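Local coordinates for ESX-1 secretion-associated protein EspB (Mycobacterium marinum, PDB 7P0Z), which is secreted through the mycobacterial ESX-1 system and forms a seven-chain, channel-like assembly that probably serves protein transport, at residues T42-A47 against S263-K268; D134-A139 against E233-A238; T149-F154 against K209-M214. One frame throughout, in Å; residues are numbered along the deposited sequence.

Contact 1. Residues T42-A47 against S263-K268; sequences TAANNA and SEYNTK
The methyl of Ala43 meets the oxygen end of the Asn266 amide, tilted well out of the amide plane, with CB 3.3 Å from OD1 in the tightest approach between residues 42-47 and 263-268. The two residues also mark the closest backbone approach, their CA atoms being 5.5 Å apart. Ala43 points its CB toward the second helix, whereas Asn266 has to bend its amide over to meet it: chi1 of -75° sets CG beside its own backbone N and opposite the carbonyl carbon, and the oxygen branch of the amide lies nearer the methyl than ND2 does. The meeting is thus a methyl against a polar oxygen, a van der Waals contact at the partly open border of the interface.

Tyr265 supplies the buried, apolar half. Its chi1 of -162° swings the ring beside the carbonyl carbon and carries the phenol end toward the first helix. There Ala44 CB meets the edge of the ring, close to its plane, 3.7 Å from Tyr265 OH and 4.1 Å from Tyr265 CE1. The hydroxyl is not left to the methyl alone, because it is hydrogen-bonded to Gln218, which ties the ring end to a third helix.

Small alanines on one side and longer side chains on the other let the start of helix 42-81, from the PE region, pack against the end of helix 244-268, from the PPE region. Helix 181-224 also packs on Tyr265 through Leu217 and Ala221, while the loop residues Pro38 and Ser39 press on Ala44 ahead of its helix.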
ATOM      1  N   THR A  42       9.526  35.171   0.842  1.00 43.10           N
ATOM      2  CA  THR A  42      10.703  34.490   0.331  1.00 43.10           C
ATOM      3  C   THR A  42      10.336  33.150  -0.293  1.00 43.10           C
ATOM      4  O   THR A  42      10.926  32.745  -1.299  1.00 43.10           O
ATOM      5  CB  THR A  42      11.734  34.324   1.445  1.00 43.10           C
ATOM      6  OG1 THR A  42      12.893  33.671   0.936  1.00 43.10           O
ATOM      7  CG2 THR A  42      11.188  33.494   2.556  1.00 43.10           C
ATOM      8  N   ALA A  43       9.356  32.457   0.275  1.00 42.56           N
ATOM      9  CA  ALA A  43       8.930  31.197  -0.303  1.00 42.56           C
ATOM     10  C   ALA A  43       8.314  31.412  -1.674  1.00 42.56           C
ATOM     11  O   ALA A  43       8.454  30.572  -2.563  1.00 42.56           O
ATOM     12  CB  ALA A  43       7.947  30.498   0.622  1.00 42.56           C
ATOM     13  N   ALA A  44       7.628  32.531  -1.861  1.00 43.21           N
ATOM     14  CA  ALA A  44       7.071  32.829  -3.169  1.00 43.21           C
ATOM     15  C   ALA A  44       8.167  33.034  -4.195  1.00 43.21           C
ATOM     16  O   ALA A  44       8.056  32.577  -5.334  1.00 43.21           O
ATOM     17  CB  ALA A  44       6.181  34.061  -3.089  1.00 43.21           C
ATOM     18  N   ASN A  45       9.227  33.732  -3.820  1.00 43.04           N
ATOM     19  CA  ASN A  45      10.321  33.927  -4.748  1.00 43.04           C
ATOM     20  C   ASN A  45      10.989  32.605  -5.074  1.00 43.04           C
ATOM     21  O   ASN A  45      11.345  32.346  -6.225  1.00 43.04           O
ATOM     22  CB  ASN A  45      11.327  34.902  -4.170  1.00 43.04           C
ATOM     23  CG  ASN A  45      12.371  35.280  -5.166  1.00 43.04           C
ATOM     24  OD1 ASN A  45      13.528  34.889  -5.056  1.00 43.04           O
ATOM     25  ND2 ASN A  45      11.974  36.054  -6.157  1.00 43.04           N
ATOM     26  N   ASN A  46      11.154  31.752  -4.070  1.00 42.69           N
ATOM     27  CA  ASN A  46      11.683  30.422  -4.312  1.00 42.69           C
ATOM     28  C   ASN A  46      10.816  29.652  -5.284  1.00 42.69           C
ATOM     29  O   ASN A  46      11.327  28.968  -6.168  1.00 42.69           O
ATOM     30  CB  ASN A  46      11.781  29.659  -3.006  1.00 42.69           C
ATOM     31  CG  ASN A  46      12.919  30.098  -2.182  1.00 42.69           C
ATOM     32  OD1 ASN A  46      13.585  31.069  -2.501  1.00 42.69           O
ATOM     33  ND2 ASN A  46      13.142  29.411  -1.089  1.00 42.69           N
ATOM     34  N   ALA A  47       9.505  29.726  -5.114  1.00 41.95           N
ATOM     35  CA  ALA A  47       8.608  29.002  -5.992  1.00 41.95           C
ATOM     36  C   ALA A  47       8.702  29.515  -7.417  1.00 41.95           C
ATOM     37  O   ALA A  47       8.724  28.732  -8.370  1.00 41.95           O
ATOM     38  CB  ALA A  47       7.181  29.110  -5.477  1.00 41.95           C
ATOM     39  N   SER A 263       3.018  29.786   7.869  1.00 47.66           N
ATOM     40  CA  SER A 263       3.564  28.437   7.869  1.00 47.66           C
ATOM     41  C   SER A 263       2.940  27.607   6.760  1.00 47.66           C
ATOM     42  O   SER A 263       3.639  26.877   6.045  1.00 47.66           O
ATOM     43  CB  SER A 263       3.340  27.768   9.218  1.00 47.66           C
ATOM     44  OG  SER A 263       1.967  27.517   9.414  1.00 47.66           O
ATOM     45  N   GLU A 264       1.620  27.696   6.614  1.00 46.81           N
ATOM     46  CA  GLU A 264       0.960  27.034   5.497  1.00 46.81           C
ATOM     47  C   GLU A 264       1.574  27.460   4.172  1.00 46.81           C
ATOM     48  O   GLU A 264       1.900  26.628   3.321  1.00 46.81           O
ATOM     49  CB  GLU A 264      -0.518  27.374   5.509  1.00 46.81           C
ATOM     50  CG  GLU A 264      -1.376  26.488   4.682  1.00 46.81           C
ATOM     51  CD  GLU A 264      -1.795  25.268   5.414  1.00 46.81           C
ATOM     52  OE1 GLU A 264      -1.653  25.247   6.650  1.00 46.81           O
ATOM     53  OE2 GLU A 264      -2.310  24.344   4.778  1.00 46.81           O
ATOM     54  N   TYR A 265       1.731  28.763   3.990  1.00 45.43           N
ATOM     55  CA  TYR A 265       2.267  29.298   2.756  1.00 45.43           C
ATOM     56  C   TYR A 265       3.655  28.767   2.485  1.00 45.43           C
ATOM     57  O   TYR A 265       3.985  28.425   1.352  1.00 45.43           O
ATOM     58  CB  TYR A 265       2.306  30.809   2.846  1.00 45.43           C
ATOM     59  CG  TYR A 265       2.422  31.525   1.546  1.00 45.43           C
ATOM     60  CD1 TYR A 265       3.656  31.838   1.018  1.00 45.43           C
ATOM     61  CD2 TYR A 265       1.301  31.929   0.865  1.00 45.43           C
ATOM     62  CE1 TYR A 265       3.764  32.515  -0.164  1.00 45.43           C
ATOM     63  CE2 TYR A 265       1.393  32.613  -0.304  1.00 45.43           C
ATOM     64  CZ  TYR A 265       2.621  32.907  -0.820  1.00 45.43           C
ATOM     65  OH  TYR A 265       2.698  33.591  -1.998  1.00 45.43           O
ATOM     66  N   ASN A 266       4.487  28.704   3.509  1.00 45.24           N
ATOM     67  CA  ASN A 266       5.863  28.324   3.290  1.00 45.24           C
ATOM     68  C   ASN A 266       5.980  26.857   2.969  1.00 45.24           C
ATOM     69  O   ASN A 266       6.851  26.461   2.195  1.00 45.24           O
ATOM     70  CB  ASN A 266       6.692  28.681   4.501  1.00 45.24           C
ATOM     71  CG  ASN A 266       6.944  30.141   4.587  1.00 45.24           C
ATOM     72  OD1 ASN A 266       6.652  30.880   3.658  1.00 45.24           O
ATOM     73  ND2 ASN A 266       7.468  30.585   5.713  1.00 45.24           N
ATOM     74  N   THR A 267       5.121  26.027   3.532  1.00 43.76           N
ATOM     75  CA  THR A 267       5.306  24.632   3.185  1.00 43.76           C
ATOM     76  C   THR A 267       4.661  24.293   1.856  1.00 43.76           C
ATOM     77  O   THR A 267       5.217  23.513   1.085  1.00 43.76           O
ATOM     78  CB  THR A 267       4.784  23.725   4.280  1.00 43.76           C
ATOM     79  OG1 THR A 267       3.397  23.968   4.479  1.00 43.76           O
ATOM     80  CG2 THR A 267       5.529  24.017   5.537  1.00 43.76           C
ATOM     81  N   LYS A 268       3.498  24.850   1.562  1.00 42.24           N
ATOM     82  CA  LYS A 268       2.859  24.482   0.315  1.00 42.24           C
ATOM     83  C   LYS A 268       3.519  25.125  -0.887  1.00 42.24           C
ATOM     84  O   LYS A 268       3.367  24.623  -1.995  1.00 42.24           O
ATOM     85  CB  LYS A 268       1.391  24.850   0.342  1.00 42.24           C
ATOM     86  CG  LYS A 268       0.607  23.972   1.233  1.00 42.24           C
ATOM     87  CD  LYS A 268      -0.842  24.155   1.000  1.00 42.24           C
ATOM     88  CE  LYS A 268      -1.592  23.306   1.953  1.00 42.24           C
ATOM     89  NZ  LYS A 268      -1.263  21.893   1.746  1.00 42.24           N
TER

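Contact 2. Residues D134-A139 against E233-A238; sequences DLKTAA and ELERLA
Lys136 and Glu235 reach toward each other between two helices whose backbones stay well separated, the CA atoms of this pair being 10.0 Å apart. Along residues 134-139, Asp134, one residue into helix 133-143, accepts Ala138 N at its O. Leu135 turns into the protein instead, packing on Ile231 of helix 228-237 and on Gln255 and Ser258 of helix 244-268; it provides apolar burial next to the charged pair.

Lys136 carries the contact. Its CB points at the second segment, and the chain, after leaving beside its backbone N, kinks at chi3 (71°) before the ammonium. NZ ends 3.7 Å from Glu235 OE1, a long salt bridge that relies on charge attraction more than on a close bond. The same carboxylate oxygen is 3.9 Å from Lys136 CD, so it also lies against the CD methylene. Glu235 comes with a fully extended chain, chi1 180° and chi2 -179°, and the two side chains cross at about a right angle. Only 61 Å² is buried, and neither residue is fully enclosed, so water probably screens the attraction.

Further on, Thr137 returns its OG1 to the carbonyl of Thr133, Ala138 packs on His225, and Ala139 packs on Ile231. On the partner helix a second, shorter salt bridge, Arg236 NH2 to Glu233 OE2 at 3.0 Å, runs along the surface.

Short helices 133-143 and 228-237, lying side by side over the long helix 244-268 far from the chain centre, are consistent with the helical tip of a PPE domain, here bridged by a surface ion pair.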
ATOM      1  N   ASP A 134       6.436  42.825  12.943  1.00 56.97           N
ATOM      2  CA  ASP A 134       6.413  41.532  12.273  1.00 56.97           C
ATOM      3  C   ASP A 134       5.137  41.352  11.473  1.00 56.97           C
ATOM      4  O   ASP A 134       5.172  40.854  10.347  1.00 56.97           O
ATOM      5  CB  ASP A 134       6.573  40.403  13.266  1.00 56.97           C
ATOM      6  CG  ASP A 134       7.964  40.308  13.789  1.00 56.97           C
ATOM      7  OD1 ASP A 134       8.892  40.687  13.049  1.00 56.97           O
ATOM      8  OD2 ASP A 134       8.142  39.851  14.936  1.00 56.97           O
ATOM      9  N   LEU A 135       4.002  41.757  12.031  1.00 55.44           N
ATOM     10  CA  LEU A 135       2.759  41.702  11.279  1.00 55.44           C
ATOM     11  C   LEU A 135       2.798  42.641  10.090  1.00 55.44           C
ATOM     12  O   LEU A 135       2.344  42.288   9.001  1.00 55.44           O
ATOM     13  CB  LEU A 135       1.581  42.044  12.178  1.00 55.44           C
ATOM     14  CG  LEU A 135       0.899  40.962  12.997  1.00 55.44           C
ATOM     15  CD1 LEU A 135       0.241  39.994  12.092  1.00 55.44           C
ATOM     16  CD2 LEU A 135       1.885  40.251  13.890  1.00 55.44           C
ATOM     17  N   LYS A 136       3.323  43.845  10.273  1.00 54.80           N
ATOM     18  CA  LYS A 136       3.374  44.774   9.156  1.00 54.80           C
ATOM     19  C   LYS A 136       4.302  44.270   8.067  1.00 54.80           C
ATOM     20  O   LYS A 136       4.017  44.439   6.884  1.00 54.80           O
ATOM     21  CB  LYS A 136       3.785  46.158   9.638  1.00 54.80           C
ATOM     22  CG  LYS A 136       2.651  46.908  10.255  1.00 54.80           C
ATOM     23  CD  LYS A 136       3.124  48.066  11.087  1.00 54.80           C
ATOM     24  CE  LYS A 136       3.676  49.189  10.257  1.00 54.80           C
ATOM     25  NZ  LYS A 136       4.083  50.303  11.147  1.00 54.80           N
ATOM     26  N   THR A 137       5.400  43.627   8.442  1.00 53.68           N
ATOM     27  CA  THR A 137       6.289  43.046   7.450  1.00 53.68           C
ATOM     28  C   THR A 137       5.604  41.924   6.693  1.00 53.68           C
ATOM     29  O   THR A 137       5.626  41.885   5.457  1.00 53.68           O
ATOM     30  CB  THR A 137       7.550  42.533   8.125  1.00 53.68           C
ATOM     31  OG1 THR A 137       8.020  43.523   9.035  1.00 53.68           O
ATOM     32  CG2 THR A 137       8.610  42.279   7.120  1.00 53.68           C
ATOM     33  N   ALA A 138       4.992  40.998   7.423  1.00 51.96           N
ATOM     34  CA  ALA A 138       4.301  39.896   6.783  1.00 51.96           C
ATOM     35  C   ALA A 138       3.244  40.401   5.820  1.00 51.96           C
ATOM     36  O   ALA A 138       3.172  39.955   4.673  1.00 51.96           O
ATOM     37  CB  ALA A 138       3.674  38.998   7.837  1.00 51.96           C
ATOM     38  N   ALA A 139       2.414  41.334   6.265  1.00 51.00           N
ATOM     39  CA  ALA A 139       1.355  41.838   5.405  1.00 51.00           C
ATOM     40  C   ALA A 139       1.915  42.580   4.210  1.00 51.00           C
ATOM     41  O   ALA A 139       1.412  42.429   3.093  1.00 51.00           O
ATOM     42  CB  ALA A 139       0.426  42.745   6.195  1.00 51.00           C
ATOM     43  N   GLU A 233      -5.067  49.858  11.410  1.00 61.00           N
ATOM     44  CA  GLU A 233      -6.186  50.106  12.300  1.00 61.00           C
ATOM     45  C   GLU A 233      -5.907  49.608  13.702  1.00 61.00           C
ATOM     46  O   GLU A 233      -6.113  50.329  14.678  1.00 61.00           O
ATOM     47  CB  GLU A 233      -7.442  49.442  11.764  1.00 61.00           C
ATOM     48  CG  GLU A 233      -8.141  50.288  10.748  1.00 61.00           C
ATOM     49  CD  GLU A 233      -8.720  51.518  11.386  1.00 61.00           C
ATOM     50  OE1 GLU A 233      -9.095  51.434  12.571  1.00 61.00           O
ATOM     51  OE2 GLU A 233      -8.800  52.563  10.709  1.00 61.00           O
ATOM     52  N   LEU A 234      -5.500  48.356  13.832  1.00 60.97           N
ATOM     53  CA  LEU A 234      -5.348  47.797  15.161  1.00 60.97           C
ATOM     54  C   LEU A 234      -4.284  48.546  15.936  1.00 60.97           C
ATOM     55  O   LEU A 234      -4.457  48.834  17.119  1.00 60.97           O
ATOM     56  CB  LEU A 234      -5.020  46.314  15.070  1.00 60.97           C
ATOM     57  CG  LEU A 234      -4.962  45.614  16.423  1.00 60.97           C
ATOM     58  CD1 LEU A 234      -6.304  45.693  17.102  1.00 60.97           C
ATOM     59  CD2 LEU A 234      -4.534  44.180  16.283  1.00 60.97           C
ATOM     60  N   GLU A 235      -3.195  48.911  15.272  1.00 61.66           N
ATOM     61  CA  GLU A 235      -2.149  49.680  15.922  1.00 61.66           C
ATOM     62  C   GLU A 235      -2.674  51.012  16.419  1.00 61.66           C
ATOM     63  O   GLU A 235      -2.528  51.353  17.600  1.00 61.66           O
ATOM     64  CB  GLU A 235      -1.012  49.906  14.944  1.00 61.66           C
ATOM     65  CG  GLU A 235       0.117  50.694  15.493  1.00 61.66           C
ATOM     66  CD  GLU A 235       1.202  50.896  14.482  1.00 61.66           C
ATOM     67  OE1 GLU A 235       1.048  50.405  13.347  1.00 61.66           O
ATOM     68  OE2 GLU A 235       2.208  51.554  14.805  1.00 61.66           O
ATOM     69  N   ARG A 236      -3.292  51.789  15.535  1.00 61.43           N
ATOM     70  CA  ARG A 236      -3.772  53.098  15.957  1.00 61.43           C
ATOM     71  C   ARG A 236      -4.795  52.974  17.073  1.00 61.43           C
ATOM     72  O   ARG A 236      -4.610  53.523  18.158  1.00 61.43           O
ATOM     73  CB  ARG A 236      -4.357  53.844  14.773  1.00 61.43           C
ATOM     74  CG  ARG A 236      -4.640  55.269  15.076  1.00 61.43           C
ATOM     75  CD  ARG A 236      -6.116  55.453  15.192  1.00 61.43           C
ATOM     76  NE  ARG A 236      -6.779  55.262  13.924  1.00 61.43           N
ATOM     77  CZ  ARG A 236      -8.063  54.984  13.805  1.00 61.43           C
ATOM     78  NH1 ARG A 236      -8.811  54.824  14.880  1.00 61.43           N
ATOM     79  NH2 ARG A 236      -8.597  54.846  12.610  1.00 61.43           N
ATOM     80  N   LEU A 237      -5.845  52.193  16.860  1.00 63.06           N
ATOM     81  CA  LEU A 237      -6.795  51.934  17.929  1.00 63.06           C
ATOM     82  C   LEU A 237      -6.128  51.370  19.176  1.00 63.06           C
ATOM     83  O   LEU A 237      -6.753  51.328  20.233  1.00 63.06           O
ATOM     84  CB  LEU A 237      -7.881  51.007  17.408  1.00 63.06           C
ATOM     85  CG  LEU A 237      -9.053  50.619  18.302  1.00 63.06           C
ATOM     86  CD1 LEU A 237     -10.323  50.520  17.491  1.00 63.06           C
ATOM     87  CD2 LEU A 237      -8.789  49.291  18.975  1.00 63.06           C
ATOM     88  N   ALA A 238      -4.882  50.933  19.092  1.00 62.96           N
ATOM     89  CA  ALA A 238      -4.140  50.674  20.314  1.00 62.96           C
ATOM     90  C   ALA A 238      -3.348  51.880  20.788  1.00 62.96           C
ATOM     91  O   ALA A 238      -2.772  51.834  21.876  1.00 62.96           O
ATOM     92  CB  ALA A 238      -3.195  49.489  20.121  1.00 62.96           C
TER

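Contact 3. Residues T149-F154 against K209-M214; sequences TSMVNF and KQANFM
Met151 and Ala211 bring their CA atoms to within 5.4 Å where residues 149-154 and 209-214 run nearly antiparallel, the axes 8.3 Å apart and 159° between their directions. The two segments belong to the helical hairpin of the PPE domain, in which helices 149-166 and 181-224 are joined by a loop carrying the WxG sequence typical of the wider EsxAB family.

Ala211 is the small residue that lets the backbones come together. Its CB fits between the Met151 carbonyl, with O 3.7 Å away, and the ring of Phe154, whose CD2 is 3.6 Å off; the methyl meets this ring at the edge, near its plane. Phe154 gets there by placing CG beside its carbonyl carbon, chi1 -178°, which brings the ring edge to Ala211 although CB itself does not point at that helix. It meets the ring of Trp158 on its own helix and packs on Ala55 of helix 42-81 and Leu207 of helix 181-224.

Met151 points its CB at helix 181-224 and then bends at chi2, so that the sulfur lies across the partner helix. Leu51 of helix 42-81 and Pro38 of the preceding loop pack against the same side chain. Beyond Ala211, SD settles against the first carbon of Met214, at 3.7 Å from CB, while the thioether of Met214 itself turns elsewhere.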
ATOM      1  N   THR A 149      -0.784  37.133 -11.446  1.00 41.79           N
ATOM      2  CA  THR A 149      -1.240  37.188 -12.827  1.00 41.79           C
ATOM      3  C   THR A 149      -0.214  36.579 -13.769  1.00 41.79           C
ATOM      4  O   THR A 149      -0.578  35.909 -14.740  1.00 41.79           O
ATOM      5  CB  THR A 149      -1.559  38.616 -13.240  1.00 41.79           C
ATOM      6  OG1 THR A 149      -0.398  39.430 -13.101  1.00 41.79           O
ATOM      7  CG2 THR A 149      -2.631  39.134 -12.365  1.00 41.79           C
ATOM      8  N   SER A 150       1.068  36.801 -13.508  1.00 41.69           N
ATOM      9  CA  SER A 150       2.062  36.211 -14.384  1.00 41.69           C
ATOM     10  C   SER A 150       2.116  34.703 -14.208  1.00 41.69           C
ATOM     11  O   SER A 150       2.434  33.986 -15.155  1.00 41.69           O
ATOM     12  CB  SER A 150       3.427  36.830 -14.147  1.00 41.69           C
ATOM     13  OG  SER A 150       3.943  36.413 -12.917  1.00 41.69           O
ATOM     14  N   MET A 151       1.777  34.204 -13.027  1.00 42.14           N
ATOM     15  CA  MET A 151       1.628  32.771 -12.860  1.00 42.14           C
ATOM     16  C   MET A 151       0.516  32.227 -13.730  1.00 42.14           C
ATOM     17  O   MET A 151       0.642  31.144 -14.299  1.00 42.14           O
ATOM     18  CB  MET A 151       1.350  32.428 -11.411  1.00 42.14           C
ATOM     19  CG  MET A 151       2.535  32.609 -10.554  1.00 42.14           C
ATOM     20  SD  MET A 151       3.439  31.096 -10.333  1.00 42.14           S
ATOM     21  CE  MET A 151       4.934  31.748  -9.616  1.00 42.14           C
ATOM     22  N   VAL A 152      -0.588  32.952 -13.826  1.00 40.87           N
ATOM     23  CA  VAL A 152      -1.697  32.478 -14.633  1.00 40.87           C
ATOM     24  C   VAL A 152      -1.351  32.538 -16.109  1.00 40.87           C
ATOM     25  O   VAL A 152      -1.705  31.637 -16.872  1.00 40.87           O
ATOM     26  CB  VAL A 152      -2.968  33.268 -14.293  1.00 40.87           C
ATOM     27  CG1 VAL A 152      -4.104  32.804 -15.130  1.00 40.87           C
ATOM     28  CG2 VAL A 152      -3.304  33.066 -12.855  1.00 40.87           C
ATOM     29  N   ASN A 153      -0.644  33.579 -16.542  1.00 40.76           N
ATOM     30  CA  ASN A 153      -0.202  33.614 -17.930  1.00 40.76           C
ATOM     31  C   ASN A 153       0.740  32.458 -18.233  1.00 40.76           C
ATOM     32  O   ASN A 153       0.621  31.803 -19.274  1.00 40.76           O
ATOM     33  CB  ASN A 153       0.473  34.940 -18.245  1.00 40.76           C
ATOM     34  CG  ASN A 153      -0.445  36.114 -18.054  1.00 40.76           C
ATOM     35  OD1 ASN A 153      -1.664  35.996 -18.155  1.00 40.76           O
ATOM     36  ND2 ASN A 153       0.135  37.263 -17.769  1.00 40.76           N
ATOM     37  N   PHE A 154       1.678  32.198 -17.327  1.00 39.25           N
ATOM     38  CA  PHE A 154       2.582  31.067 -17.444  1.00 39.25           C
ATOM     39  C   PHE A 154       1.814  29.762 -17.578  1.00 39.25           C
ATOM     40  O   PHE A 154       2.093  28.944 -18.462  1.00 39.25           O
ATOM     41  CB  PHE A 154       3.474  31.055 -16.209  1.00 39.25           C
ATOM     42  CG  PHE A 154       4.499  29.984 -16.190  1.00 39.25           C
ATOM     43  CD1 PHE A 154       5.732  30.182 -16.758  1.00 39.25           C
ATOM     44  CD2 PHE A 154       4.243  28.786 -15.571  1.00 39.25           C
ATOM     45  CE1 PHE A 154       6.678  29.203 -16.724  1.00 39.25           C
ATOM     46  CE2 PHE A 154       5.183  27.804 -15.539  1.00 39.25           C
ATOM     47  CZ  PHE A 154       6.411  28.013 -16.114  1.00 39.25           C
ATOM     48  N   LYS A 209       0.031  23.053 -13.886  1.00 39.23           N
ATOM     49  CA  LYS A 209      -0.699  22.745 -12.676  1.00 39.23           C
ATOM     50  C   LYS A 209      -0.040  23.377 -11.461  1.00 39.23           C
ATOM     51  O   LYS A 209      -0.719  23.941 -10.602  1.00 39.23           O
ATOM     52  CB  LYS A 209      -0.798  21.237 -12.525  1.00 39.23           C
ATOM     53  CG  LYS A 209      -1.585  20.822 -11.361  1.00 39.23           C
ATOM     54  CD  LYS A 209      -1.589  19.345 -11.190  1.00 39.23           C
ATOM     55  CE  LYS A 209      -2.293  18.986  -9.906  1.00 39.23           C
ATOM     56  NZ  LYS A 209      -2.264  17.534  -9.620  1.00 39.23           N
ATOM     57  N   GLN A 210       1.284  23.307 -11.380  1.00 39.80           N
ATOM     58  CA  GLN A 210       1.983  23.946 -10.279  1.00 39.80           C
ATOM     59  C   GLN A 210       1.813  25.455 -10.308  1.00 39.80           C
ATOM     60  O   GLN A 210       1.652  26.090  -9.262  1.00 39.80           O
ATOM     61  CB  GLN A 210       3.458  23.594 -10.313  1.00 39.80           C
ATOM     62  CG  GLN A 210       3.776  22.211  -9.887  1.00 39.80           C
ATOM     63  CD  GLN A 210       5.252  21.991  -9.874  1.00 39.80           C
ATOM     64  OE1 GLN A 210       5.973  22.613 -10.630  1.00 39.80           O
ATOM     65  NE2 GLN A 210       5.720  21.131  -8.997  1.00 39.80           N
ATOM     66  N   ALA A 211       1.877  26.057 -11.487  1.00 40.00           N
ATOM     67  CA  ALA A 211       1.682  27.499 -11.543  1.00 40.00           C
ATOM     68  C   ALA A 211       0.284  27.895 -11.067  1.00 40.00           C
ATOM     69  O   ALA A 211       0.120  28.864 -10.317  1.00 40.00           O
ATOM     70  CB  ALA A 211       1.933  28.006 -12.954  1.00 40.00           C
ATOM     71  N   ASN A 212      -0.730  27.152 -11.491  1.00 39.93           N
ATOM     72  CA  ASN A 212      -2.080  27.421 -11.025  1.00 39.93           C
ATOM     73  C   ASN A 212      -2.178  27.247  -9.526  1.00 39.93           C
ATOM     74  O   ASN A 212      -2.879  28.001  -8.847  1.00 39.93           O
ATOM     75  CB  ASN A 212      -3.071  26.507 -11.726  1.00 39.93           C
ATOM     76  CG  ASN A 212      -3.469  27.025 -13.056  1.00 39.93           C
ATOM     77  OD1 ASN A 212      -3.616  28.221 -13.236  1.00 39.93           O
ATOM     78  ND2 ASN A 212      -3.655  26.136 -14.006  1.00 39.93           N
ATOM     79  N   PHE A 213      -1.495  26.247  -9.001  1.00 40.17           N
ATOM     80  CA  PHE A 213      -1.480  26.026  -7.571  1.00 40.17           C
ATOM     81  C   PHE A 213      -0.908  27.227  -6.840  1.00 40.17           C
ATOM     82  O   PHE A 213      -1.406  27.614  -5.784  1.00 40.17           O
ATOM     83  CB  PHE A 213      -0.664  24.785  -7.279  1.00 40.17           C
ATOM     84  CG  PHE A 213      -0.591  24.445  -5.857  1.00 40.17           C
ATOM     85  CD1 PHE A 213      -1.555  23.668  -5.279  1.00 40.17           C
ATOM     86  CD2 PHE A 213       0.437  24.917  -5.080  1.00 40.17           C
ATOM     87  CE1 PHE A 213      -1.484  23.347  -3.968  1.00 40.17           C
ATOM     88  CE2 PHE A 213       0.499  24.605  -3.765  1.00 40.17           C
ATOM     89  CZ  PHE A 213      -0.457  23.815  -3.209  1.00 40.17           C
ATOM     90  N   MET A 214       0.152  27.813  -7.378  1.00 42.20           N
ATOM     91  CA  MET A 214       0.738  28.980  -6.741  1.00 42.20           C
ATOM     92  C   MET A 214      -0.218  30.158  -6.756  1.00 42.20           C
ATOM     93  O   MET A 214      -0.330  30.890  -5.770  1.00 42.20           O
ATOM     94  CB  MET A 214       2.048  29.350  -7.415  1.00 42.20           C
ATOM     95  CG  MET A 214       3.198  28.501  -6.961  1.00 42.20           C
ATOM     96  SD  MET A 214       3.371  28.410  -5.176  1.00 42.20           S
ATOM     97  CE  MET A 214       3.673  30.122  -4.761  1.00 42.20           C
TER

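In the fold
Contacts 1 and 3 form one continuous region of packing: their centres lie 14 Å apart, and Ala47 CB touches Met214 CE at 3.7 Å while Lys268 O approaches Phe213 CE2 at 3.4 Å. Helix 42-81 and helix 181-224 therefore connect the PE-PPE interface of contact 1 to the PPE hairpin of contact 3. Contact 2 stands apart, probably at the helical tip, with centres 22 Å from contact 1 and 30 Å from contact 3, and touches neither. Along the chain the three nest, contact 3 inside contact 2 and contact 2 inside contact 1. Helix 244-268, on which both helices of contact 2 pack, runs on to contact 1, whose segments also pack against a second subunit.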